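Local atomic coordinates of TipC2 (Streptococcus intermedius B196, PDB entry 6DHX), a protein that probably acts as an immunity protein, recognising and neutralising an antibacterial toxin exported by a type VII secretion system. Residues Tyr50-Asp55 with Ser82-Asn87. Numbering follows the deposited sequence.
Sequences YQEYSD and SFLNKN
Ser54 and Leu84 have the closest CA atoms across the two segments, 7.6 Å apart, too far for direct strand pairing. The connections of two beta hairpins meet here, at one end of the antiparallel part of a mixed sheet: 50-55 carries the end of strand 45-51 into the turn of hairpin 45-51/59-65, whereas 82-87 joins the strands of hairpin 74-82/89-99. Strand 59-65 is paired with both 45-51 and 74-82, so the contact spans the strand between them at the surface, and only 174 Å² is buried, both sides summed. Leu84 supplies the apolar part through one methyl. Leu84 CD2 sits squarely over the flat face of the Glu52 carboxylate, 3.4 Å from Glu52 CD. Ser54 OG lies 3.7 Å from Leu84 CD2, while Asp55 touches that methyl more loosely through CB; the carboxylate of Asp55 is turned to other partners, with OD1 bonded to Ser57 OG. The chain of Glu52 is bent at chi2 (-94°), which folds the carboxylate so that one face meets the Leu84 methyl while both oxygens stay turned to water. Two waters then link this acid to consecutive backbone amides, so that the side chain reaches the neighbouring loop without bonding to it directly. Phe83, whose ring packs edge-to-face with Tyr26 of helix 21-32, offers its amide to one of them: that water accepts from Phe83 N at 2.7 Å and donates to Glu52 OE2. The other accepts from Leu84 N at 2.8 Å and donates to Glu52 OE1 at 2.9 Å.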
loop_
_atom_site.group_PDB
_atom_site.type_symbol
_atom_site.label_atom_id
_atom_site.label_comp_id
_atom_site.label_asym_id
_atom_site.label_seq_id
_atom_site.Cartn_x
_atom_site.Cartn_y
_atom_site.Cartn_z
ATOM N N TYR A 50 -5.832 5.717 14.034
ATOM C CA TYR A 50 -7.273 5.779 13.792
ATOM C C TYR A 50 -8.023 4.721 14.597
ATOM O O TYR A 50 -7.527 3.607 14.812
ATOM C CB TYR A 50 -7.539 5.579 12.298
ATOM C CG TYR A 50 -6.923 6.644 11.427
ATOM C CD1 TYR A 50 -7.174 7.991 11.688
ATOM C CD2 TYR A 50 -6.149 6.315 10.315
ATOM C CE1 TYR A 50 -6.664 8.989 10.899
ATOM C CE2 TYR A 50 -5.609 7.333 9.512
ATOM C CZ TYR A 50 -5.902 8.657 9.803
ATOM O OH TYR A 50 -5.398 9.675 9.042
ATOM N N GLN A 51 -9.245 5.058 15.024
ATOM C CA GLN A 51 -10.007 4.162 15.876
ATOM C C GLN A 51 -10.254 2.809 15.202
ATOM O O GLN A 51 -10.678 2.750 14.042
ATOM C CB GLN A 51 -11.347 4.813 16.220
ATOM C CG GLN A 51 -12.224 3.921 17.043
ATOM C CD GLN A 51 -11.781 3.870 18.502
ATOM O OE1 GLN A 51 -11.335 2.826 18.990
ATOM N NE2 GLN A 51 -11.918 4.987 19.205
ATOM N N GLU A 52 -10.018 1.714 15.937
ATOM C CA GLU A 52 -10.327 0.386 15.409
ATOM C C GLU A 52 -11.828 0.175 15.390
ATOM O O GLU A 52 -12.516 0.408 16.390
ATOM C CB GLU A 52 -9.693 -0.731 16.245
ATOM C CG GLU A 52 -8.152 -0.739 16.210
ATOM C CD GLU A 52 -7.605 -1.686 15.126
ATOM O OE1 GLU A 52 -8.384 -2.176 14.270
ATOM O OE2 GLU A 52 -6.372 -1.921 15.186
ATOM N N TYR A 53 -12.332 -0.330 14.270
ATOM C CA TYR A 53 -13.761 -0.642 14.199
ATOM C C TYR A 53 -14.190 -1.709 15.214
ATOM O O TYR A 53 -15.313 -1.654 15.732
ATOM C CB TYR A 53 -14.118 -1.084 12.785
ATOM C CG TYR A 53 -15.535 -1.577 12.671
ATOM C CD1 TYR A 53 -16.607 -0.684 12.647
ATOM C CD2 TYR A 53 -15.808 -2.939 12.593
ATOM C CE1 TYR A 53 -17.919 -1.141 12.547
ATOM C CE2 TYR A 53 -17.110 -3.402 12.494
ATOM C CZ TYR A 53 -18.159 -2.503 12.472
ATOM O OH TYR A 53 -19.450 -2.976 12.372
ATOM N N SER A 54 -13.331 -2.689 15.512
ATOM C CA SER A 54 -13.752 -3.849 16.302
ATOM C C SER A 54 -13.549 -3.684 17.796
ATOM O O SER A 54 -14.047 -4.513 18.568
ATOM C CB SER A 54 -12.989 -5.106 15.878
ATOM O OG SER A 54 -11.623 -4.957 16.223
ATOM N N ASP A 55 -12.799 -2.674 18.223
ATOM C CA ASP A 55 -12.495 -2.475 19.638
ATOM C C ASP A 55 -12.416 -0.976 19.876
ATOM O O ASP A 55 -11.438 -0.322 19.495
ATOM C CB ASP A 55 -11.192 -3.165 20.028
ATOM C CG ASP A 55 -11.007 -3.269 21.526
ATOM O OD1 ASP A 55 -11.559 -2.429 22.268
ATOM O OD2 ASP A 55 -10.292 -4.195 21.959
ATOM N N SER A 82 -3.844 -3.684 9.641
ATOM C CA SER A 82 -5.029 -4.280 10.264
ATOM C C SER A 82 -4.511 -5.433 11.099
ATOM O O SER A 82 -4.154 -6.485 10.558
ATOM C CB SER A 82 -6.061 -4.770 9.244
ATOM O OG SER A 82 -6.533 -3.677 8.473
ATOM N N PHE A 83 -4.429 -5.218 12.401
ATOM C CA PHE A 83 -3.883 -6.254 13.275
ATOM C C PHE A 83 -4.944 -7.135 13.907
ATOM O O PHE A 83 -4.633 -8.258 14.347
ATOM C CB PHE A 83 -3.095 -5.622 14.428
ATOM C CG PHE A 83 -1.912 -4.814 14.024
ATOM C CD1 PHE A 83 -0.974 -5.309 13.122
ATOM C CD2 PHE A 83 -1.697 -3.547 14.615
ATOM C CE1 PHE A 83 0.150 -4.565 12.783
ATOM C CE2 PHE A 83 -0.589 -2.802 14.268
ATOM C CZ PHE A 83 0.348 -3.302 13.366
ATOM N N LEU A 84 -6.168 -6.641 14.027
ATOM C CA LEU A 84 -7.141 -7.251 14.925
ATOM C C LEU A 84 -8.143 -8.170 14.232
ATOM O O LEU A 84 -8.826 -8.931 14.926
ATOM C CB LEU A 84 -7.938 -6.146 15.644
ATOM C CG LEU A 84 -7.458 -5.602 16.983
ATOM C CD1 LEU A 84 -5.957 -5.502 17.099
ATOM C CD2 LEU A 84 -8.154 -4.258 17.305
ATOM N N ASN A 85 -8.315 -8.068 12.920
ATOM C CA ASN A 85 -9.386 -8.788 12.233
ATOM C C ASN A 85 -8.902 -10.177 11.798
ATOM O O ASN A 85 -7.718 -10.503 11.898
ATOM C CB ASN A 85 -9.875 -7.998 11.023
ATOM C CG ASN A 85 -8.766 -7.712 10.027
ATOM O OD1 ASN A 85 -7.596 -7.530 10.418
ATOM N ND2 ASN A 85 -9.113 -7.659 8.743
ATOM N N LYS A 86 -9.836 -10.993 11.298
ATOM C CA LYS A 86 -9.478 -12.363 10.920
ATOM C C LYS A 86 -8.586 -12.374 9.691
ATOM O O LYS A 86 -7.684 -13.211 9.582
ATOM C CB LYS A 86 -10.733 -13.192 10.664
ATOM C CG LYS A 86 -11.488 -13.544 11.931
ATOM C CD LYS A 86 -12.756 -14.329 11.569
ATOM C CE LYS A 86 -13.555 -14.654 12.822
ATOM N NZ LYS A 86 -14.849 -15.313 12.470
ATOM N N ASN A 87 -8.822 -11.460 8.760
ATOM C CA ASN A 87 -7.983 -11.344 7.559
ATOM C C ASN A 87 -6.940 -10.240 7.754
ATOM O O ASN A 87 -6.881 -9.192 7.056
ATOM C CB ASN A 87 -8.866 -11.088 6.328
ATOM C CG ASN A 87 -8.133 -11.399 5.027
ATOM O OD1 ASN A 87 -7.166 -12.171 5.018
ATOM N ND2 ASN A 87 -8.557 -10.772 3.941
HETATM O O HOH W 1 -7.549 -4.487 12.775
HETATM O O HOH W 2 -4.784 -2.760 13.413
#